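PDB 5Z9J: putative P450-like enzyme from Streptomyces himastatinicus ATCC 53653, which probably acts as a haem-dependent cytochrome P450 monooxygenase in bacterial secondary metabolism. Local coordinates for residues 39-44 against 334-339; 143-148 against 194-199; 338-341 against 346-349. All blocks are in the same frame, centred on the assembly; numbering follows the deposited sequence.

Interaction 1. Residues 39-44 against 334-339. With TAM (tris(hydroxyethyl)aminomethane), chain F; HEM (protoporphyrin IX containing Fe), chain E.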
loop_
_atom_site.group_PDB
_atom_site.type_symbol
_atom_site.label_atom_id
_atom_site.label_comp_id
_atom_site.label_asym_id
_atom_site.label_seq_id
_atom_site.Cartn_x
_atom_site.Cartn_y
_atom_site.Cartn_z
ATOM N N TYR A 39 -8.575 -11.261 13.278
ATOM C CA TYR A 39 -8.105 -12.076 12.141
ATOM C C TYR A 39 -9.252 -12.643 11.230
ATOM O O TYR A 39 -8.985 -13.181 10.136
ATOM C CB TYR A 39 -7.271 -13.251 12.636
ATOM C CG TYR A 39 -6.150 -12.889 13.575
ATOM C CD1 TYR A 39 -5.067 -12.115 13.162
ATOM C CD2 TYR A 39 -6.146 -13.363 14.863
ATOM C CE1 TYR A 39 -4.047 -11.800 14.037
ATOM C CE2 TYR A 39 -5.124 -13.056 15.738
ATOM C CZ TYR A 39 -4.078 -12.267 15.314
ATOM O OH TYR A 39 -3.058 -11.956 16.183
ATOM N N GLY A 40 -10.506 -12.493 11.645
ATOM C CA GLY A 40 -11.600 -13.113 10.911
ATOM C C GLY A 40 -12.065 -12.225 9.775
ATOM O O GLY A 40 -11.886 -10.988 9.830
ATOM N N TYR A 41 -12.562 -12.830 8.699
ATOM C CA TYR A 41 -12.990 -12.000 7.551
ATOM C C TYR A 41 -14.302 -11.244 7.846
ATOM O O TYR A 41 -14.333 -10.015 7.692
ATOM C CB TYR A 41 -13.088 -12.826 6.255
ATOM C CG TYR A 41 -13.564 -12.079 5.015
ATOM C CD1 TYR A 41 -12.661 -11.542 4.057
ATOM C CD2 TYR A 41 -14.920 -11.905 4.787
ATOM C CE1 TYR A 41 -13.145 -10.878 2.910
ATOM C CE2 TYR A 41 -15.388 -11.243 3.675
ATOM C CZ TYR A 41 -14.504 -10.731 2.753
ATOM O OH TYR A 41 -15.041 -10.088 1.671
ATOM N N PRO A 42 -15.375 -11.941 8.274
ATOM C CA PRO A 42 -16.608 -11.166 8.471
ATOM C C PRO A 42 -16.459 -10.058 9.524
ATOM O O PRO A 42 -17.089 -9.020 9.406
ATOM C CB PRO A 42 -17.654 -12.239 8.939
ATOM C CG PRO A 42 -16.843 -13.349 9.457
ATOM C CD PRO A 42 -15.529 -13.346 8.676
ATOM N N GLU A 43 -15.651 -10.291 10.546
ATOM C CA GLU A 43 -15.427 -9.304 11.599
ATOM C C GLU A 43 -14.625 -8.101 11.059
ATOM O O GLU A 43 -14.951 -6.946 11.334
ATOM C CB GLU A 43 -14.703 -9.933 12.803
ATOM C CG GLU A 43 -15.508 -11.071 13.507
ATOM C CD GLU A 43 -15.320 -12.410 12.779
ATOM O OE1 GLU A 43 -14.427 -12.464 11.891
ATOM O OE2 GLU A 43 -16.031 -13.389 13.095
ATOM N N SER A 44 -13.564 -8.392 10.317
ATOM C CA SER A 44 -12.725 -7.341 9.721
ATOM C C SER A 44 -13.517 -6.433 8.790
ATOM O O SER A 44 -13.447 -5.200 8.878
ATOM C CB SER A 44 -11.567 -7.971 8.924
ATOM O OG SER A 44 -10.632 -8.631 9.762
ATOM N N PRO A 334 -15.692 -15.981 -6.886
ATOM C CA PRO A 334 -15.507 -14.552 -6.640
ATOM C C PRO A 334 -14.304 -14.328 -5.735
ATOM O O PRO A 334 -13.827 -15.302 -5.138
ATOM C CB PRO A 334 -16.804 -14.142 -5.960
ATOM C CG PRO A 334 -17.256 -15.390 -5.252
ATOM C CD PRO A 334 -16.780 -16.554 -6.078
ATOM N N ASN A 335 -13.809 -13.095 -5.650
ATOM C CA ASN A 335 -12.668 -12.815 -4.802
ATOM C C ASN A 335 -12.773 -11.457 -4.154
ATOM O O ASN A 335 -12.071 -10.500 -4.546
ATOM C CB ASN A 335 -11.372 -12.905 -5.618
ATOM C CG ASN A 335 -10.133 -12.893 -4.748
ATOM O OD1 ASN A 335 -10.217 -12.886 -3.515
ATOM N ND2 ASN A 335 -8.972 -12.875 -5.390
ATOM N N ALA A 336 -13.607 -11.372 -3.129
ATOM C CA ALA A 336 -13.877 -10.102 -2.477
ATOM C C ALA A 336 -12.899 -9.921 -1.343
ATOM O O ALA A 336 -13.273 -9.746 -0.184
ATOM C CB ALA A 336 -15.333 -10.035 -2.004
ATOM N N HIS A 337 -11.614 -9.950 -1.689
ATOM C CA HIS A 337 -10.551 -9.889 -0.706
ATOM C C HIS A 337 -10.518 -8.493 -0.092
ATOM O O HIS A 337 -11.176 -7.564 -0.598
ATOM C CB HIS A 337 -9.226 -10.244 -1.351
ATOM C CG HIS A 337 -8.808 -9.256 -2.409
ATOM N ND1 HIS A 337 -8.319 -8.014 -2.094
ATOM C CD2 HIS A 337 -8.854 -9.305 -3.761
ATOM C CE1 HIS A 337 -8.041 -7.349 -3.206
ATOM N NE2 HIS A 337 -8.360 -8.115 -4.233
ATOM N N LEU A 338 -9.763 -8.342 0.994
ATOM C CA LEU A 338 -9.670 -7.066 1.701
ATOM C C LEU A 338 -8.347 -6.315 1.420
ATOM O O LEU A 338 -7.993 -5.335 2.113
ATOM C CB LEU A 338 -9.821 -7.301 3.212
ATOM C CG LEU A 338 -11.188 -7.835 3.656
ATOM C CD1 LEU A 338 -11.218 -8.045 5.178
ATOM C CD2 LEU A 338 -12.286 -6.849 3.219
ATOM N N GLY A 339 -7.614 -6.819 0.430
ATOM C CA GLY A 339 -6.315 -6.280 0.076
ATOM C C GLY A 339 -6.286 -4.797 -0.214
ATOM O O GLY A 339 -5.229 -4.166 -0.101
HETATM C C TAM F . 0.832 -10.229 15.984
HETATM C C1 TAM F . 0.259 -11.407 16.870
HETATM C C2 TAM F . 2.190 -10.585 15.355
HETATM C C3 TAM F . -0.196 -9.865 14.874
HETATM C C4 TAM F . 0.849 -12.767 16.482
HETATM C C5 TAM F . 2.665 -9.392 14.538
HETATM C C6 TAM F . -0.710 -11.071 14.054
HETATM N N TAM F . 1.010 -9.032 16.802
HETATM O O4 TAM F . 1.979 -13.062 17.282
HETATM O O5 TAM F . 2.245 -8.206 15.235
HETATM O O6 TAM F . 0.340 -11.562 13.249
HETATM C CHA HEM E . -6.094 3.122 0.657
HETATM C CHB HEM E . -3.888 -1.003 -0.406
HETATM C CHC HEM E . -2.018 1.127 -4.325
HETATM C CHD HEM E . -3.408 5.420 -2.750
HETATM C C1A HEM E . -5.722 1.799 0.750
HETATM C C2A HEM E . -6.138 0.807 1.744
HETATM C C3A HEM E . -5.538 -0.346 1.437
HETATM C C4A HEM E . -4.708 -0.114 0.245
HETATM C CMA HEM E . -5.669 -1.666 2.209
HETATM C CAA HEM E . -7.103 1.033 2.926
HETATM C CBA HEM E . -6.403 1.743 4.092
HETATM C CGA HEM E . -7.247 1.713 5.373
HETATM O O1A HEM E . -6.760 2.108 6.462
HETATM O O2A HEM E . -8.430 1.328 5.350
HETATM C C1B HEM E . -3.247 -0.797 -1.596
HETATM C C2B HEM E . -2.639 -1.834 -2.386
HETATM C C3B HEM E . -2.123 -1.246 -3.471
HETATM C C4B HEM E . -2.377 0.183 -3.373
HETATM C CMB HEM E . -2.652 -3.314 -1.962
HETATM C CAB HEM E . -1.359 -1.853 -4.653
HETATM C CBB HEM E . -1.140 -3.159 -4.800
HETATM C C1C HEM E . -2.244 2.490 -4.280
HETATM C C2C HEM E . -1.835 3.492 -5.296
HETATM C C3C HEM E . -2.235 4.670 -4.839
HETATM C C4C HEM E . -2.858 4.451 -3.559
HETATM C CMC HEM E . -1.128 3.137 -6.617
HETATM C CAC HEM E . -2.103 6.107 -5.399
HETATM C CBC HEM E . -1.568 6.405 -6.574
HETATM C C1D HEM E . -4.212 5.194 -1.681
HETATM C C2D HEM E . -4.798 6.231 -0.886
HETATM C C3D HEM E . -5.644 5.511 0.149
HETATM C C4D HEM E . -5.487 4.107 -0.100
HETATM C CMD HEM E . -4.618 7.762 -1.035
HETATM C CAD HEM E . -6.435 6.177 1.280
HETATM C CBD HEM E . -7.866 6.435 0.860
HETATM C CGD HEM E . -8.640 6.896 2.082
HETATM O O1D HEM E . -8.150 6.762 3.228
HETATM O O2D HEM E . -9.787 7.385 1.908
HETATM N NA HEM E . -4.869 1.182 -0.122
HETATM N NB HEM E . -3.053 0.431 -2.218
HETATM N NC HEM E . -2.830 3.146 -3.263
HETATM N ND HEM E . -4.659 3.941 -1.217
HETATM FE FE HEM E . -3.976 2.204 -1.783
#

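Interaction 2. Residues 143-148 against 194-199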
loop_
_atom_site.group_PDB
_atom_site.type_symbol
_atom_site.label_atom_id
_atom_site.label_comp_id
_atom_site.label_asym_id
_atom_site.label_seq_id
_atom_site.Cartn_x
_atom_site.Cartn_y
_atom_site.Cartn_z
ATOM N N GLY A 143 3.808 15.456 -11.273
ATOM C CA GLY A 143 4.427 16.447 -12.141
ATOM C C GLY A 143 5.780 16.946 -11.666
ATOM O O GLY A 143 6.206 18.050 -12.003
ATOM N N VAL A 144 6.466 16.120 -10.888
ATOM C CA VAL A 144 7.825 16.427 -10.457
ATOM C C VAL A 144 8.843 15.983 -11.507
ATOM O O VAL A 144 8.710 14.933 -12.124
ATOM C CB VAL A 144 8.174 15.780 -9.092
ATOM C CG1 VAL A 144 7.216 16.269 -8.000
ATOM C CG2 VAL A 144 8.179 14.264 -9.203
ATOM N N PRO A 145 9.876 16.805 -11.713
ATOM C CA PRO A 145 10.973 16.440 -12.620
ATOM C C PRO A 145 11.601 15.089 -12.262
ATOM O O PRO A 145 11.503 14.653 -11.104
ATOM C CB PRO A 145 11.983 17.577 -12.433
ATOM C CG PRO A 145 11.556 18.305 -11.184
ATOM C CD PRO A 145 10.078 18.111 -11.068
ATOM N N GLU A 146 12.200 14.418 -13.240
ATOM C CA GLU A 146 12.805 13.118 -12.985
ATOM C C GLU A 146 13.865 13.212 -11.880
ATOM O O GLU A 146 13.969 12.308 -11.055
ATOM C CB GLU A 146 13.418 12.537 -14.271
ATOM C CG GLU A 146 12.456 12.549 -15.469
ATOM C CD GLU A 146 13.007 11.847 -16.720
ATOM O OE1 GLU A 146 14.117 11.261 -16.659
ATOM O OE2 GLU A 146 12.311 11.880 -17.766
ATOM N N SER A 147 14.608 14.320 -11.825
ATOM C CA SER A 147 15.628 14.497 -10.785
ATOM C C SER A 147 15.040 14.355 -9.370
ATOM O O SER A 147 15.706 13.875 -8.464
ATOM C CB SER A 147 16.341 15.855 -10.924
ATOM O OG SER A 147 15.441 16.939 -10.769
ATOM N N ASP A 148 13.804 14.796 -9.180
ATOM C CA ASP A 148 13.134 14.743 -7.877
ATOM C C ASP A 148 12.680 13.329 -7.499
ATOM O O ASP A 148 12.265 13.091 -6.359
ATOM C CB ASP A 148 11.941 15.695 -7.868
ATOM C CG ASP A 148 12.362 17.149 -7.841
ATOM O OD1 ASP A 148 13.542 17.412 -8.075
ATOM O OD2 ASP A 148 11.492 18.024 -7.661
ATOM N N HIS A 194 5.692 23.172 -1.246
ATOM C CA HIS A 194 5.500 24.617 -1.355
ATOM C C HIS A 194 6.067 25.144 -2.662
ATOM O O HIS A 194 5.418 25.914 -3.353
ATOM C CB HIS A 194 6.180 25.346 -0.210
ATOM C CG HIS A 194 6.175 26.844 -0.357
ATOM N ND1 HIS A 194 5.021 27.597 -0.338
ATOM C CD2 HIS A 194 7.188 27.717 -0.572
ATOM C CE1 HIS A 194 5.323 28.876 -0.516
ATOM N NE2 HIS A 194 6.633 28.975 -0.651
ATOM N N GLU A 195 7.252 24.690 -3.039
ATOM C CA GLU A 195 7.862 25.184 -4.270
ATOM C C GLU A 195 7.241 24.553 -5.519
ATOM O O GLU A 195 7.177 25.192 -6.575
ATOM C CB GLU A 195 9.369 24.926 -4.253
ATOM N N ARG A 196 6.733 23.333 -5.407
ATOM C CA ARG A 196 6.033 22.749 -6.546
ATOM C C ARG A 196 4.710 23.446 -6.772
ATOM O O ARG A 196 4.294 23.634 -7.906
ATOM C CB ARG A 196 5.834 21.245 -6.361
ATOM C CG ARG A 196 7.130 20.511 -6.097
ATOM C CD ARG A 196 8.128 20.821 -7.227
ATOM N NE ARG A 196 7.577 20.535 -8.557
ATOM C CZ ARG A 196 8.158 20.890 -9.699
ATOM N NH1 ARG A 196 9.319 21.527 -9.669
ATOM N NH2 ARG A 196 7.593 20.598 -10.869
ATOM N N ALA A 197 4.061 23.859 -5.693
ATOM C CA ALA A 197 2.834 24.639 -5.818
ATOM C C ALA A 197 3.110 25.980 -6.523
ATOM O O ALA A 197 2.458 26.318 -7.512
ATOM C CB ALA A 197 2.234 24.915 -4.456
ATOM N N ALA A 198 4.105 26.704 -6.024
ATOM C CA ALA A 198 4.466 27.989 -6.625
ATOM C C ALA A 198 4.719 27.787 -8.104
ATOM O O ALA A 198 4.020 28.356 -8.926
ATOM C CB ALA A 198 5.681 28.590 -5.942
ATOM N N GLU A 199 5.611 26.859 -8.431
ATOM C CA GLU A 199 5.956 26.611 -9.827
ATOM C C GLU A 199 4.730 26.237 -10.663
ATOM O O GLU A 199 4.590 26.691 -11.804
ATOM C CB GLU A 199 7.011 25.497 -9.927
ATOM C CG GLU A 199 7.192 24.926 -11.322
ATOM C CD GLU A 199 7.724 25.954 -12.302
ATOM O OE1 GLU A 199 8.312 26.965 -11.851
ATOM O OE2 GLU A 199 7.567 25.751 -13.527
#

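Interaction 3. Residues 338-341 against 346-349. With HEM (protoporphyrin IX containing Fe), chain E.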
loop_
_atom_site.group_PDB
_atom_site.type_symbol
_atom_site.label_atom_id
_atom_site.label_comp_id
_atom_site.label_asym_id
_atom_site.label_seq_id
_atom_site.Cartn_x
_atom_site.Cartn_y
_atom_site.Cartn_z
ATOM N N LEU A 338 -9.763 -8.342 0.994
ATOM C CA LEU A 338 -9.670 -7.066 1.701
ATOM C C LEU A 338 -8.347 -6.315 1.420
ATOM O O LEU A 338 -7.993 -5.335 2.113
ATOM C CB LEU A 338 -9.821 -7.301 3.212
ATOM C CG LEU A 338 -11.188 -7.835 3.656
ATOM C CD1 LEU A 338 -11.218 -8.045 5.178
ATOM C CD2 LEU A 338 -12.286 -6.849 3.219
ATOM N N GLY A 339 -7.614 -6.819 0.430
ATOM C CA GLY A 339 -6.315 -6.280 0.076
ATOM C C GLY A 339 -6.286 -4.797 -0.214
ATOM O O GLY A 339 -5.229 -4.166 -0.101
ATOM N N LEU A 340 -7.438 -4.278 -0.633
ATOM C CA LEU A 340 -7.586 -2.907 -1.027
ATOM C C LEU A 340 -8.476 -2.185 -0.031
ATOM O O LEU A 340 -8.910 -1.043 -0.258
ATOM C CB LEU A 340 -8.178 -2.839 -2.448
ATOM C CG LEU A 340 -7.147 -3.113 -3.568
ATOM C CD1 LEU A 340 -7.819 -3.271 -4.945
ATOM C CD2 LEU A 340 -6.006 -2.136 -3.637
ATOM N N GLY A 341 -8.763 -2.873 1.067
ATOM C CA GLY A 341 -9.616 -2.310 2.074
ATOM C C GLY A 341 -11.076 -2.539 1.773
ATOM O O GLY A 341 -11.438 -3.410 1.007
ATOM N N PHE A 346 -11.471 2.738 1.193
ATOM C CA PHE A 346 -11.157 1.857 0.047
ATOM C C PHE A 346 -10.157 2.484 -0.899
ATOM O O PHE A 346 -10.370 3.615 -1.336
ATOM C CB PHE A 346 -12.468 1.530 -0.714
ATOM C CG PHE A 346 -12.328 0.492 -1.794
ATOM C CD1 PHE A 346 -11.905 -0.795 -1.484
ATOM C CD2 PHE A 346 -12.802 0.742 -3.064
ATOM C CE1 PHE A 346 -11.815 -1.776 -2.463
ATOM C CE2 PHE A 346 -12.739 -0.236 -4.051
ATOM C CZ PHE A 346 -12.235 -1.499 -3.751
ATOM N N CYS A 347 -9.114 1.714 -1.247
ATOM C CA CYS A 347 -7.953 2.246 -1.979
ATOM C C CYS A 347 -8.286 3.174 -3.132
ATOM O O CYS A 347 -8.829 2.778 -4.145
ATOM C CB CYS A 347 -7.068 1.103 -2.492
ATOM S SG CYS A 347 -5.767 1.702 -3.570
ATOM N N LEU A 348 -7.891 4.428 -2.985
ATOM C CA LEU A 348 -8.108 5.451 -4.000
ATOM C C LEU A 348 -7.329 5.180 -5.273
ATOM O O LEU A 348 -7.717 5.555 -6.367
ATOM C CB LEU A 348 -7.668 6.824 -3.436
ATOM C CG LEU A 348 -7.679 8.014 -4.403
ATOM C CD1 LEU A 348 -7.933 9.241 -3.566
ATOM C CD2 LEU A 348 -6.351 8.179 -5.207
ATOM N N GLY A 349 -6.166 4.585 -5.133
ATOM C CA GLY A 349 -5.342 4.357 -6.314
ATOM C C GLY A 349 -5.575 2.982 -6.923
ATOM O O GLY A 349 -4.813 2.559 -7.743
HETATM C CHA HEM E . -6.094 3.122 0.657
HETATM C CHB HEM E . -3.888 -1.003 -0.406
HETATM C CHC HEM E . -2.018 1.127 -4.325
HETATM C CHD HEM E . -3.408 5.420 -2.750
HETATM C C1A HEM E . -5.722 1.799 0.750
HETATM C C2A HEM E . -6.138 0.807 1.744
HETATM C C3A HEM E . -5.538 -0.346 1.437
HETATM C C4A HEM E . -4.708 -0.114 0.245
HETATM C CMA HEM E . -5.669 -1.666 2.209
HETATM C CAA HEM E . -7.103 1.033 2.926
HETATM C CBA HEM E . -6.403 1.743 4.092
HETATM C CGA HEM E . -7.247 1.713 5.373
HETATM O O1A HEM E . -6.760 2.108 6.462
HETATM O O2A HEM E . -8.430 1.328 5.350
HETATM C C1B HEM E . -3.247 -0.797 -1.596
HETATM C C2B HEM E . -2.639 -1.834 -2.386
HETATM C C3B HEM E . -2.123 -1.246 -3.471
HETATM C C4B HEM E . -2.377 0.183 -3.373
HETATM C CMB HEM E . -2.652 -3.314 -1.962
HETATM C CAB HEM E . -1.359 -1.853 -4.653
HETATM C CBB HEM E . -1.140 -3.159 -4.800
HETATM C C1C HEM E . -2.244 2.490 -4.280
HETATM C C2C HEM E . -1.835 3.492 -5.296
HETATM C C3C HEM E . -2.235 4.670 -4.839
HETATM C C4C HEM E . -2.858 4.451 -3.559
HETATM C CMC HEM E . -1.128 3.137 -6.617
HETATM C CAC HEM E . -2.103 6.107 -5.399
HETATM C CBC HEM E . -1.568 6.405 -6.574
HETATM C C1D HEM E . -4.212 5.194 -1.681
HETATM C C2D HEM E . -4.798 6.231 -0.886
HETATM C C3D HEM E . -5.644 5.511 0.149
HETATM C C4D HEM E . -5.487 4.107 -0.100
HETATM C CMD HEM E . -4.618 7.762 -1.035
HETATM C CAD HEM E . -6.435 6.177 1.280
HETATM C CBD HEM E . -7.866 6.435 0.860
HETATM C CGD HEM E . -8.640 6.896 2.082
HETATM O O1D HEM E . -8.150 6.762 3.228
HETATM O O2D HEM E . -9.787 7.385 1.908
HETATM N NA HEM E . -4.869 1.182 -0.122
HETATM N NB HEM E . -3.053 0.431 -2.218
HETATM N NC HEM E . -2.830 3.146 -3.263
HETATM N ND HEM E . -4.659 3.941 -1.217
HETATM FE FE HEM E . -3.976 2.204 -1.783
#

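Interaction 1. Residues 39-44 against 334-339
Tyr41 reaches across with its hydroxyl and Leu338 packs its isobutyl group against the ring. The polar link is a single short hydrogen bond: Tyr41 OH donates a hydrogen bond to Ala336 O at 2.6 Å, and the donor lies in the carbonyl plane, with a C=O...O angle of 150°. The carbonyl oxygen lies in the plane of the phenol ring, at its edge. The side chain extends this far because CG stands anti to the Tyr41 backbone nitrogen (chi1 178°). Ala336 is the centre of an inverse gamma turn, and Ala336 CB also touches the hydroxyl, 3.7 Å from Tyr41 OH.

This is where helix 41-48, helix B in the usual P450 nomenclature, meets the chain running into the haem-ligand loop. Gly40 occupies the N-cap position, and its carbonyl takes both Ser44 N and, at 2.7 Å, Ser44 OG; the second bond holds the serine hydroxyl back against its own first turn.

The apolar part belongs to Leu338. Its CG lies 3.7 Å from Tyr41 CE1, an oblique approach, while the CD1 methyl touches both Tyr41 CD1 and Ser44 CB, 3.8 Å from the latter. Thr312 and Ala315 of helix 312-315 also touch this leucine, and Phe322 meets the Tyr41 ring edge-to-face.

Each segment also has one foot on a bound group. Tyr39 OH is 3.3 Å from C6 of the tris(hydroxyethyl)aminomethane, an atom at the ring edge near its plane, and Gly339 O comes within 3.3 Å of the haem methyl CMB.

Interaction 2. Residues 143-148 against 194-199
The Schellman motif that ends helix 132-142 turns on Gly143, at positive phi, and the carbonyl of that glycine is met by Arg196 from helix 172-202. Arg196 NH2 donates to Gly143 O at 3.1 Å, but the N-H...O angle of 128° makes this a weak bond. Better defined is the packing on the guanidinium: Pro145 CD lies over one of its faces, offset toward the rim, 3.5 Å from Arg196 NH2 and 3.6 Å from Arg196 CZ. The arginine folds to get there, its chain bent at chi2 (-55°) and again at chi3 (-54°).

In P450 terms the turn joins helix E to helix F, and Arg196 comes from the long helix G, so the contact ties the E-F turn to helix G at the protein surface, away from the haem. Replacing Arg196 by an alanine would probably open a gap over Pro145 CD and leave Gly143 O without this donor.

Asp148, near the start of helix 147-163, may add a long-range attraction: Asp148 OD2 is 4.6 Å from Arg196 NH1 and well out of the guanidinium plane, and the position of that oxygen is itself doubtful. Val144 also touches Tyr192 and Trp193 of the same helix G.

Interaction 3. Residues 338-341 against 346-349
The backbones of Leu340 and Cys347 are joined by one nearly straight hydrogen bond, Cys347 N to Leu340 O at 2.9 Å with an N-H...O angle of 169°, just as a type I turn from Leu338 to Gly341, closed by Gly341 N on Leu338 O, brings the first segment round. Gly341 packs close to Phe346 at backbone angles where a side chain would strike the carbonyl oxygen of Leu340 and the haem propionate carbon CAA.

Leu340 has the largest share of the contact. Its CD2 methyl sits 3.6 Å from Cys347 CB and equally close to the porphyrin at C2B, while Leu340 CB lies 3.8 Å from Phe346 CE1. Phe346 CD1 approaches Leu340 O at 3.2 Å, and Gly341 O sits near the ring plane at its edge. Cys347 turns its sulfur anti to its own backbone nitrogen (chi1 172°), which aims SG at the iron, 2.6 Å away. Arg87, itself hydrogen-bonded to the haem, takes Phe346 O.

Beyond the cysteine, Gly349, at the N-cap position of helix 350-367, sets its CA 3.5 Å from C3C of the porphyrin, where a side chain would collide with the ring. All of this is the cysteine-ligand loop of the cytochromes P450, which supplies the axial thiolate ligand of the haem iron.

Interactions 1 and 3 share Leu338 and Gly339, and their centres lie 12 Å apart. At this junction one chain segment works in two directions: Leu338 packs outward on helix 41-48, while the next residues turn in under the porphyrin toward Cys347. Interaction 3 holds the iron ligand, whereas in interaction 1 segment 334-339 reaches the haem through Gly339; 39-44 also carries Tyr39 of the tris(hydroxyethyl)aminomethane pocket. Interaction 2 stands apart, its centre 39 Å from that of interaction 1, on the opposite side of the chain's centre, and 27 Å from that of interaction 3. Its Val144 side chain is still about 13 Å from the haem.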